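PDB 3OTT: Two-component system sensor histidine kinase, which probably senses saccharides through its extracellular propeller and sandwich region, the part described here, and relays the signal by ATP-dependent phosphorylation of a histidine. Local coordinates for residues Phe44-Tyr49 / Leu681-Asp686; Gln631-Ile636 / Ile726-Arg731; Leu637-Tyr642 / Ser675-Asp680; Lys688-Tyr693 / Leu705-Asn710. One frame throughout, in Å; residues are numbered along the deposited sequence.

Contact 1: residues Phe44-Tyr49 / Leu681-Asp686; sequences FSYDGY and LPYSLD
Gly48 and Leu681 bring their CA atoms to 5.4 Å where the bend after strand 42-46 meets the loop 681-686, whose residues Pro682 to Leu685 form a type I beta turn. This is a junction between domains: the first segment belongs to a four-stranded antiparallel blade of the beta-propeller region, the second to the C-terminal beta-sandwich. Tyr683 makes the polar link, its OH donating to Tyr46 O at 2.6 Å. The donor lies in the carbonyl plane, and the oxygen sits at the edge of the phenol. The same hydroxyl is also bonded to Ile35 N of the adjacent blade strand, while the Tyr683 ring meets Trp293 edge-to-face. The side chains of Tyr46 and Tyr683 run antiparallel past one another, with Tyr46 CD2 3.9 Å from Tyr683 CE1. With CG opposite the backbone N (chi1 -180°), the Tyr46 ring packs against the bend, and Gly48 N stands over its centre, 3.5 Å above the plane. Glycine suits this place for two reasons: its phi is positive (96°), and a beta carbon would run into Pro682 CD. The bend itself is pinned by an Asx turn, Tyr49 N donating to Asp47 OD1 at 2.8 Å. Beyond it the Tyr49 ring crosses the proline at about a right angle, Tyr49 CE1 resting 3.7 Å from Pro682 CG.

Contact 2: residues Gln631-Ile636 / Ile726-Arg731; sequences QPERPI and ISKLER. With TBR (hexatantalum dodecabromide), chain D.
Ile636 and Ile726 mark the apolar end of a mixed contact, in which the linker 631-636, running from the last propeller strand 618-623 into the C-terminal domain, lies against the end of strand 720-728. The two backbones run roughly antiparallel but stay well apart, so side chains do the joining. Ile636 CD1 rests on the strand backbone, 3.5 Å from Ile726 O and close to Ser727 CA, and its methyls also meet Ile726 CG2. Further along, the extended Glu633 side chain, with CG opposite its backbone N (chi1 -158°), passes the bent Lys728. Lys728 CE lies 3.8 Å from Glu633 CG, while Lys728 NZ stays 4.3 Å from Glu633 OE2, opposite charges near each other but not in a salt bridge. This strand is part of the C-terminal beta-sandwich and lies in sequence assigned to the Y_Y_Y family of the E-set clan; the linker fastens the propeller to it. Two carboxylates also converge, Glu633 OE2 and Glu730 OE2 being 3.8 Å apart with planes turned 33° from each other. Ser736 OG engages Glu633 OE1, whereas Glu730 OE1 is buried and has no partner in the model, which may favour protonation of one of the acids. Within the linker, Arg634 NH2 donates to Gln631 OE1 at 3.1 Å, and Arg634 NH1 is bonded to Asp680 O. The aliphatic part of that arginine borders the bound hexatantalum dodecabromide cluster, Arg634 CG lying 3.8 Å from its BR5.

Contact 3: residues Leu637-Tyr642 / Ser675-Asp680; sequences LLTALY and SFELSD
Leu641 and Phe676 form the tight side of this antiparallel strand pair, projecting together from neighbouring strands with Leu641 CD1 3.6 Å from Phe676 CE2. Leu638 and Leu678 share that face, more loosely matched at 4.1 Å between Leu638 CD1 and Leu678 CB. Residues of strands 720-728 and 740-746 cover Leu638, Phe676 and Leu678, which therefore pack between the two sheets of the beta-sandwich, while Leu641 also touches Val648 of strand 646-648. Backbone bonds hold the pair together: Leu637 and Ser679 bond to each other in both directions, as do Tyr642 and Ser675. Between them a beta bulge at Thr639 shifts the register by one, so that Glu677 O accepts from Thr639 N at 3.0 Å while Glu677 N donates to Ala640 O. Thr639 OG1 finds its partner in the propeller, Asp47 OD2. The opposite face is the more polar, and solvent reaches it at Leu637 and Tyr642, both partly exposed, whereas Glu677 is buried. CG of Tyr642 stands beside the backbone N (chi1 -63°), which lays the ring back along the strand pair and lets Tyr642 OH donate to Glu677 OE2 at 2.9 Å. The hydroxyl approaches from above the carboxylate, 51° out of its plane. Arg711 completes the cluster with a salt bridge to the same oxygen and a cation-pi contact with the phenol. A phenylalanine in place of Tyr642 would probably leave Glu677 OE2 relying on Arg711, and the carboxylate would be freer to turn. At the base of the side chain, Tyr642 CB meets Ser675 CB at 3.8 Å.

Contact 4: residues Lys688-Tyr693 / Leu705-Asn710; sequences KNKFVY and LKSNIN
Tyr693 and Leu705 meet through two torsions: the tyrosine's CG stands between its own N and carbonyl carbon (chi1 68°), and the leucine's CD1 extends away from CA (chi2 169°), leaving CD2 to reach the ring. The two side chains cross at about a right angle, Leu705 CD2 lying 3.7 Å from Tyr693 CE1. They sit in the beta-sandwich of the Y_Y_Y domain, at the place where the chain leaves the hairpin of strands 691-696 and 703-704 and passes through 705-710 to strand 711-714 of the other sheet. Ile712 touches both side chains, so this apolar group bridges the sheets at their margin. An alanine at Tyr693 is likely to open a gap beside Leu705 and leave its CD2 methyl without the ring that supports it. The hairpin's pairing is carried one step further by Leu705 N, which donates to Phe691 O at 3.2 Å. A water shares both ends of that bond, donating to Phe691 O and accepting from Leu705 N at 3.1 Å. Direct backbone bonding between the segments stops here although the chains remain close, as Lys706 to Ile709 make a type I beta turn closed by Ile709 N to Lys706 O at 2.9 Å. A second water donates to Asn689 O at 2.8 Å and lies in plane at the edge of the Phe691 ring; its link to Ser707 O is too short to be trusted. Ser707 is also touched directly, its CB standing 3.7 Å from Asn689 O. On the outer side the extended Lys690 chain runs past the serine, with Lys690 CE 3.9 Å from Ser707 OG.

From the N terminus, contact 1 opens first, on a propeller blade, and closes more than 600 residues later in the sandwich domain, joining distant ends of the chain. Contact 2 opens inside that span, on the linker leaving the propeller, and closes beyond it, so the two cross. Contact 3 falls within both loops. Contact 4, a short closure of twelve residues, follows contacts 1 and 3 in series but remains within contact 2. Contacts 2 and 4 share a sheet through strands 720-728 and 691-696; contact 3 builds the sheet opposite. Asp47 O ties contact 1 to contact 3 through Ser679, and Asp680 links contact 3 to Asn689 of contact 4.

Contact 1: residues Phe44-Tyr49 / Leu681-Asp686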
# COMPACT_ATOMS: atom_id res chain seq x y z
N PHE B 44 6.84 7.65 31.96
CA PHE B 44 7.74 8.76 31.57
C PHE B 44 7.71 8.97 30.03
O PHE B 44 7.25 8.07 29.27
CB PHE B 44 9.22 8.50 31.93
CG PHE B 44 9.57 8.64 33.41
CD1 PHE B 44 9.29 7.60 34.29
CD2 PHE B 44 10.24 9.77 33.89
CE1 PHE B 44 9.61 7.70 35.62
CE2 PHE B 44 10.59 9.89 35.24
CZ PHE B 44 10.27 8.84 36.10
N SER B 45 8.27 10.12 29.59
CA SER B 45 8.58 10.35 28.20
C SER B 45 10.00 10.82 28.08
O SER B 45 10.57 11.34 29.03
CB SER B 45 7.63 11.40 27.62
OG SER B 45 7.72 12.68 28.33
N TYR B 46 10.56 10.68 26.89
CA TYR B 46 11.93 11.07 26.65
C TYR B 46 11.99 11.73 25.30
O TYR B 46 11.58 11.13 24.29
CB TYR B 46 12.85 9.86 26.64
CG TYR B 46 14.32 10.19 26.39
CD1 TYR B 46 14.99 11.10 27.20
CD2 TYR B 46 15.02 9.58 25.38
CE1 TYR B 46 16.30 11.38 27.01
CE2 TYR B 46 16.33 9.87 25.16
CZ TYR B 46 16.98 10.76 25.98
OH TYR B 46 18.32 11.04 25.77
N ASP B 47 12.51 12.95 25.25
CA ASP B 47 12.50 13.67 23.98
C ASP B 47 13.87 13.74 23.34
O ASP B 47 14.08 14.53 22.41
CB ASP B 47 11.96 15.10 24.18
CG ASP B 47 12.87 15.96 25.10
OD1 ASP B 47 13.95 15.46 25.52
OD2 ASP B 47 12.52 17.16 25.35
N GLY B 48 14.82 12.97 23.85
CA GLY B 48 16.15 12.97 23.30
C GLY B 48 17.10 13.90 24.05
O GLY B 48 18.27 13.87 23.78
N TYR B 49 16.58 14.71 24.99
CA TYR B 49 17.38 15.62 25.82
C TYR B 49 17.20 15.25 27.28
O TYR B 49 18.18 15.04 27.95
CB TYR B 49 16.93 17.09 25.63
CG TYR B 49 17.34 17.66 24.29
CD1 TYR B 49 16.59 17.41 23.12
CD2 TYR B 49 18.50 18.44 24.17
CE1 TYR B 49 16.98 17.96 21.89
CE2 TYR B 49 18.89 18.99 22.95
CZ TYR B 49 18.14 18.73 21.82
OH TYR B 49 18.56 19.30 20.63
N LEU B 681 13.59 15.54 18.45
CA LEU B 681 13.66 14.06 18.68
C LEU B 681 14.95 13.47 18.11
O LEU B 681 14.89 12.64 17.24
CB LEU B 681 12.46 13.33 18.05
CG LEU B 681 11.01 13.79 18.37
CD1 LEU B 681 10.03 12.85 17.56
CD2 LEU B 681 10.64 13.79 19.82
N PRO B 682 16.11 13.96 18.56
CA PRO B 682 17.35 13.51 17.95
C PRO B 682 17.88 12.12 18.50
O PRO B 682 19.07 11.92 18.70
CB PRO B 682 18.31 14.65 18.29
CG PRO B 682 17.84 15.12 19.67
CD PRO B 682 16.32 14.93 19.65
N TYR B 683 16.99 11.16 18.66
CA TYR B 683 17.38 9.80 19.04
C TYR B 683 18.56 9.23 18.25
O TYR B 683 19.45 8.61 18.83
CB TYR B 683 16.19 8.86 18.90
CG TYR B 683 14.98 9.34 19.67
CD1 TYR B 683 15.08 9.79 20.99
CD2 TYR B 683 13.74 9.40 19.05
CE1 TYR B 683 13.96 10.28 21.69
CE2 TYR B 683 12.62 9.88 19.71
CZ TYR B 683 12.74 10.30 21.05
OH TYR B 683 11.59 10.74 21.69
N SER B 684 18.55 9.41 16.93
CA SER B 684 19.54 8.75 16.10
C SER B 684 20.88 9.48 15.94
O SER B 684 21.71 9.05 15.17
CB SER B 684 18.94 8.43 14.73
OG SER B 684 17.74 7.68 14.88
N LEU B 685 21.11 10.54 16.71
CA LEU B 685 22.20 11.48 16.39
C LEU B 685 23.38 11.37 17.32
O LEU B 685 23.21 11.34 18.52
CB LEU B 685 21.65 12.92 16.47
CG LEU B 685 20.67 13.38 15.39
CD1 LEU B 685 20.39 14.91 15.45
CD2 LEU B 685 21.27 13.01 14.06
N ASP B 686 24.60 11.31 16.79
CA ASP B 686 25.76 11.52 17.65
C ASP B 686 25.71 12.97 18.15
O ASP B 686 25.43 13.22 19.33
CB ASP B 686 27.05 11.14 16.90
CG ASP B 686 27.22 9.59 16.75
OD1 ASP B 686 26.40 8.82 17.34
OD2 ASP B 686 28.15 9.15 16.05

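Contact 2: residues Gln631-Ile636 / Ile726-Arg731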
# COMPACT_ATOMS: atom_id res chain seq x y z
N GLN B 631 20.68 12.67 7.70
CA GLN B 631 19.51 12.86 8.54
C GLN B 631 18.46 13.78 7.90
O GLN B 631 18.77 14.92 7.52
CB GLN B 631 19.92 13.26 9.97
CG GLN B 631 20.64 12.08 10.69
CD GLN B 631 19.67 10.95 11.10
OE1 GLN B 631 18.91 11.10 12.05
NE2 GLN B 631 19.72 9.82 10.41
N PRO B 632 17.23 13.24 7.74
CA PRO B 632 16.06 13.96 7.22
C PRO B 632 15.69 15.06 8.19
O PRO B 632 15.96 14.96 9.38
CB PRO B 632 14.96 12.89 7.23
CG PRO B 632 15.40 11.87 8.30
CD PRO B 632 16.90 11.84 8.09
N GLU B 633 15.13 16.14 7.67
CA GLU B 633 14.70 17.21 8.54
C GLU B 633 13.50 16.69 9.37
O GLU B 633 12.61 16.02 8.85
CB GLU B 633 14.45 18.51 7.77
CG GLU B 633 14.53 19.77 8.69
CD GLU B 633 14.71 21.11 7.94
OE1 GLU B 633 13.99 22.09 8.30
OE2 GLU B 633 15.57 21.21 7.03
N ARG B 634 13.58 16.89 10.67
CA ARG B 634 12.49 16.61 11.55
C ARG B 634 11.89 17.90 12.14
O ARG B 634 12.62 18.87 12.40
CB ARG B 634 12.97 15.67 12.64
CG ARG B 634 13.09 14.21 12.17
CD ARG B 634 13.72 13.33 13.25
NE ARG B 634 15.13 13.12 12.97
CZ ARG B 634 16.14 13.84 13.45
NH1 ARG B 634 15.93 14.83 14.32
NH2 ARG B 634 17.37 13.53 13.08
N PRO B 635 10.56 17.91 12.33
CA PRO B 635 9.91 19.05 12.96
C PRO B 635 10.34 19.28 14.42
O PRO B 635 10.59 18.32 15.15
CB PRO B 635 8.42 18.69 12.94
CG PRO B 635 8.43 17.15 12.87
CD PRO B 635 9.60 16.84 11.96
N ILE B 636 10.39 20.54 14.81
CA ILE B 636 10.65 20.92 16.19
C ILE B 636 9.33 20.81 16.93
O ILE B 636 8.35 21.24 16.41
CB ILE B 636 11.08 22.39 16.19
CG1 ILE B 636 12.26 22.57 15.26
CG2 ILE B 636 11.27 22.96 17.62
CD1 ILE B 636 12.60 24.06 15.05
N ILE B 726 10.94 29.43 16.67
CA ILE B 726 12.09 28.59 16.91
C ILE B 726 12.51 27.94 15.61
O ILE B 726 11.65 27.47 14.88
CB ILE B 726 11.79 27.53 17.98
CG1 ILE B 726 11.36 28.21 19.29
CG2 ILE B 726 13.01 26.64 18.21
CD1 ILE B 726 10.73 27.23 20.28
N SER B 727 13.79 27.91 15.28
CA SER B 727 14.21 27.32 13.99
C SER B 727 15.56 26.63 14.10
O SER B 727 16.40 27.07 14.84
CB SER B 727 14.22 28.40 12.88
OG SER B 727 14.47 27.82 11.61
N LYS B 728 15.75 25.55 13.35
CA LYS B 728 17.03 24.87 13.28
C LYS B 728 18.01 25.76 12.58
O LYS B 728 17.66 26.35 11.57
CB LYS B 728 16.91 23.58 12.45
CG LYS B 728 18.10 22.59 12.69
CD LYS B 728 18.52 21.74 11.48
CE LYS B 728 17.40 20.85 10.97
NZ LYS B 728 17.91 19.61 10.30
N LEU B 729 19.24 25.83 13.09
CA LEU B 729 20.35 26.49 12.39
C LEU B 729 20.87 25.59 11.27
O LEU B 729 21.37 24.49 11.50
CB LEU B 729 21.46 26.88 13.38
CG LEU B 729 22.52 27.90 12.97
CD1 LEU B 729 21.92 29.32 12.78
CD2 LEU B 729 23.67 27.92 13.99
N GLU B 730 20.72 26.06 10.04
CA GLU B 730 21.02 25.26 8.86
C GLU B 730 22.54 25.17 8.68
O GLU B 730 23.28 25.95 9.28
CB GLU B 730 20.32 25.90 7.66
CG GLU B 730 19.84 24.97 6.55
CD GLU B 730 18.88 23.84 6.99
OE1 GLU B 730 18.01 24.04 7.88
OE2 GLU B 730 19.00 22.75 6.38
N ARG B 731 23.02 24.22 7.88
CA ARG B 731 24.48 24.02 7.70
C ARG B 731 25.27 25.21 7.13
O ARG B 731 26.45 25.38 7.42
CB ARG B 731 24.74 22.71 6.95
CG ARG B 731 24.39 21.47 7.81
CD ARG B 731 23.94 20.27 6.98
NE ARG B 731 25.05 19.58 6.31
CZ ARG B 731 25.42 19.79 5.05
NH1 ARG B 731 24.77 20.68 4.31
NH2 ARG B 731 26.44 19.11 4.52
TA1 TBR D . 9.17 8.22 9.69
TA2 TBR D . 10.01 9.63 11.89
TA3 TBR D . 10.07 10.86 9.32
TA4 TBR D . 8.24 11.69 11.30
TA5 TBR D . 7.38 10.25 9.07
TA6 TBR D . 7.38 9.02 11.56
BR1 TBR D . 11.12 7.32 11.15
BR2 TBR D . 10.94 8.81 7.87
BR3 TBR D . 7.60 8.07 7.65
BR4 TBR D . 7.42 6.58 10.65
BR5 TBR D . 12.15 10.70 10.91
BR6 TBR D . 8.72 11.55 7.21
BR7 TBR D . 6.30 12.52 9.75
BR8 TBR D . 6.34 11.00 12.92
BR9 TBR D . 9.84 11.78 13.36
BRA TBR D . 9.81 13.37 10.03
BRB TBR D . 5.24 9.19 10.10
BRC TBR D . 8.73 8.32 13.69

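Contact 3: residues Leu637-Tyr642 / Ser675-Asp680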
# COMPACT_ATOMS: atom_id res chain seq x y z
N LEU B 637 9.34 20.23 18.12
CA LEU B 637 8.23 20.16 19.06
C LEU B 637 8.60 20.86 20.35
O LEU B 637 9.77 20.93 20.76
CB LEU B 637 7.99 18.73 19.53
CG LEU B 637 7.49 17.54 18.69
CD1 LEU B 637 8.45 17.15 17.58
CD2 LEU B 637 7.31 16.34 19.66
N LEU B 638 7.59 21.32 21.05
CA LEU B 638 7.78 21.88 22.36
C LEU B 638 7.36 20.80 23.32
O LEU B 638 6.31 20.21 23.16
CB LEU B 638 6.90 23.12 22.47
CG LEU B 638 7.52 24.52 22.34
CD1 LEU B 638 8.74 24.54 21.52
CD2 LEU B 638 6.45 25.49 21.82
N THR B 639 8.17 20.52 24.32
CA THR B 639 7.93 19.32 25.13
C THR B 639 7.75 19.66 26.59
O THR B 639 7.41 18.77 27.41
CB THR B 639 9.09 18.27 24.93
OG1 THR B 639 10.34 18.89 25.19
CG2 THR B 639 9.18 17.84 23.47
N ALA B 640 7.96 20.93 26.94
CA ALA B 640 7.69 21.36 28.33
C ALA B 640 7.48 22.86 28.48
O ALA B 640 8.15 23.67 27.88
CB ALA B 640 8.81 20.92 29.24
N LEU B 641 6.54 23.23 29.35
CA LEU B 641 6.34 24.62 29.69
C LEU B 641 6.59 24.81 31.20
O LEU B 641 6.03 24.08 32.00
CB LEU B 641 4.90 25.04 29.36
CG LEU B 641 4.45 26.45 29.80
CD1 LEU B 641 5.23 27.52 29.07
CD2 LEU B 641 2.99 26.65 29.53
N TYR B 642 7.44 25.77 31.56
CA TYR B 642 7.65 26.16 32.95
C TYR B 642 7.15 27.57 33.18
O TYR B 642 7.33 28.48 32.32
CB TYR B 642 9.13 26.13 33.31
CG TYR B 642 9.81 24.77 33.23
CD1 TYR B 642 10.13 24.22 31.99
CD2 TYR B 642 10.16 24.08 34.39
CE1 TYR B 642 10.76 22.98 31.89
CE2 TYR B 642 10.84 22.80 34.31
CZ TYR B 642 11.11 22.29 33.03
OH TYR B 642 11.73 21.10 32.82
N SER B 675 9.59 29.37 30.72
CA SER B 675 10.60 28.56 30.03
C SER B 675 9.95 27.52 29.17
O SER B 675 8.84 27.11 29.43
CB SER B 675 11.60 27.89 30.97
OG SER B 675 12.43 28.84 31.53
N PHE B 676 10.66 27.11 28.15
CA PHE B 676 10.16 26.26 27.09
C PHE B 676 11.34 25.32 26.82
O PHE B 676 12.47 25.82 26.63
CB PHE B 676 9.89 27.09 25.81
CG PHE B 676 8.81 28.14 25.98
CD1 PHE B 676 9.14 29.45 26.34
CD2 PHE B 676 7.48 27.82 25.83
CE1 PHE B 676 8.11 30.46 26.53
CE2 PHE B 676 6.48 28.81 26.00
CZ PHE B 676 6.82 30.14 26.37
N GLU B 677 11.09 24.01 26.82
CA GLU B 677 12.04 23.06 26.25
C GLU B 677 11.56 22.68 24.88
O GLU B 677 10.38 22.55 24.66
CB GLU B 677 12.19 21.81 27.11
CG GLU B 677 12.89 22.13 28.40
CD GLU B 677 12.91 20.97 29.37
OE1 GLU B 677 12.43 19.87 29.00
OE2 GLU B 677 13.39 21.19 30.50
N LEU B 678 12.50 22.44 24.00
CA LEU B 678 12.21 22.17 22.58
C LEU B 678 12.93 20.88 22.20
O LEU B 678 13.97 20.55 22.78
CB LEU B 678 12.69 23.36 21.71
CG LEU B 678 14.21 23.55 21.60
CD1 LEU B 678 14.83 22.78 20.41
CD2 LEU B 678 14.54 25.00 21.46
N SER B 679 12.43 20.15 21.23
CA SER B 679 13.22 19.02 20.71
C SER B 679 12.79 18.68 19.29
O SER B 679 11.62 18.81 18.95
CB SER B 679 13.03 17.79 21.62
OG SER B 679 13.56 16.63 21.01
N ASP B 680 13.72 18.21 18.48
CA ASP B 680 13.38 17.63 17.20
C ASP B 680 13.60 16.09 17.25
O ASP B 680 13.75 15.43 16.21
CB ASP B 680 14.21 18.27 16.09
CG ASP B 680 15.76 18.10 16.29
OD1 ASP B 680 16.27 17.60 17.35
OD2 ASP B 680 16.49 18.52 15.34

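Contact 4: residues Lys688-Tyr693 / Leu705-Asn710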
# COMPACT_ATOMS: atom_id res chain seq x y z
N LYS B 688 23.93 16.72 18.46
CA LYS B 688 22.63 17.40 18.39
C LYS B 688 22.63 18.53 17.36
O LYS B 688 23.65 19.06 17.03
CB LYS B 688 22.28 18.03 19.72
CG LYS B 688 22.32 17.12 20.92
CD LYS B 688 21.07 16.32 21.09
CE LYS B 688 20.87 16.01 22.57
NZ LYS B 688 21.66 14.87 22.98
N ASN B 689 21.47 18.94 16.89
CA ASN B 689 21.39 20.13 16.05
C ASN B 689 21.47 21.46 16.89
O ASN B 689 21.37 21.44 18.12
CB ASN B 689 20.10 20.06 15.24
CG ASN B 689 20.14 18.95 14.18
OD1 ASN B 689 21.07 18.86 13.40
ND2 ASN B 689 19.12 18.10 14.18
N LYS B 690 21.64 22.58 16.19
CA LYS B 690 21.74 23.91 16.77
C LYS B 690 20.51 24.72 16.42
O LYS B 690 20.02 24.66 15.29
CB LYS B 690 23.01 24.59 16.26
CG LYS B 690 24.26 24.09 16.96
CD LYS B 690 25.56 24.44 16.21
CE LYS B 690 26.77 23.94 17.02
NZ LYS B 690 28.11 24.06 16.32
N PHE B 691 19.98 25.47 17.39
CA PHE B 691 18.73 26.22 17.20
C PHE B 691 18.87 27.75 17.42
O PHE B 691 19.74 28.22 18.13
CB PHE B 691 17.59 25.60 18.07
CG PHE B 691 17.29 24.11 17.70
CD1 PHE B 691 16.39 23.81 16.72
CD2 PHE B 691 18.01 23.07 18.29
CE1 PHE B 691 16.17 22.48 16.32
CE2 PHE B 691 17.79 21.71 17.91
CZ PHE B 691 16.88 21.41 16.95
N VAL B 692 18.02 28.51 16.75
CA VAL B 692 17.91 29.93 16.97
C VAL B 692 16.47 30.19 17.37
O VAL B 692 15.56 29.39 17.07
CB VAL B 692 18.29 30.77 15.69
CG1 VAL B 692 19.81 30.88 15.54
CG2 VAL B 692 17.68 30.20 14.44
N TYR B 693 16.26 31.28 18.11
CA TYR B 693 14.93 31.63 18.57
C TYR B 693 14.81 33.12 18.69
O TYR B 693 15.82 33.83 18.88
CB TYR B 693 14.61 30.97 19.92
CG TYR B 693 15.39 31.46 21.12
CD1 TYR B 693 16.66 30.97 21.40
CD2 TYR B 693 14.86 32.40 21.97
CE1 TYR B 693 17.39 31.42 22.50
CE2 TYR B 693 15.58 32.89 23.09
CZ TYR B 693 16.83 32.40 23.34
OH TYR B 693 17.52 32.85 24.42
N LEU B 705 21.29 29.32 20.76
CA LEU B 705 21.30 28.45 21.95
C LEU B 705 22.66 27.85 22.41
O LEU B 705 23.10 28.06 23.56
CB LEU B 705 20.18 27.40 21.87
CG LEU B 705 18.82 27.93 22.36
CD1 LEU B 705 17.68 26.98 22.05
CD2 LEU B 705 18.83 28.28 23.88
N LYS B 706 23.36 27.15 21.54
CA LYS B 706 24.44 26.26 22.07
C LYS B 706 23.82 24.89 22.18
O LYS B 706 22.71 24.74 22.76
CB LYS B 706 24.94 26.70 23.46
CG LYS B 706 26.32 26.14 23.85
CD LYS B 706 27.44 27.13 23.44
CE LYS B 706 28.84 26.46 23.38
NZ LYS B 706 29.07 25.67 22.13
N SER B 707 24.47 23.90 21.58
CA SER B 707 23.75 22.65 21.21
C SER B 707 23.28 21.80 22.38
O SER B 707 22.23 21.12 22.30
CB SER B 707 24.47 21.77 20.16
OG SER B 707 25.88 21.91 20.21
N ASN B 708 24.00 21.83 23.48
CA ASN B 708 23.50 21.09 24.61
C ASN B 708 22.27 21.72 25.28
O ASN B 708 21.66 21.13 26.14
CB ASN B 708 24.60 20.84 25.64
CG ASN B 708 25.40 22.10 25.96
OD1 ASN B 708 25.56 23.02 25.12
ND2 ASN B 708 25.95 22.14 27.19
N ILE B 709 21.90 22.94 24.92
CA ILE B 709 20.85 23.60 25.69
C ILE B 709 19.62 23.61 24.86
O ILE B 709 19.66 24.14 23.77
CB ILE B 709 21.29 25.02 26.15
CG1 ILE B 709 22.40 24.91 27.18
CG2 ILE B 709 20.14 25.82 26.79
CD1 ILE B 709 23.71 25.13 26.58
N ASN B 710 18.54 23.03 25.34
CA ASN B 710 17.32 23.08 24.56
C ASN B 710 16.25 23.84 25.31
O ASN B 710 15.08 23.64 25.05
CB ASN B 710 16.78 21.70 24.25
CG ASN B 710 16.35 20.99 25.49
OD1 ASN B 710 17.02 21.06 26.48
ND2 ASN B 710 15.22 20.28 25.45
O HOH W 1 20.36 21.10 20.72
O HOH W 2 22.29 28.08 18.09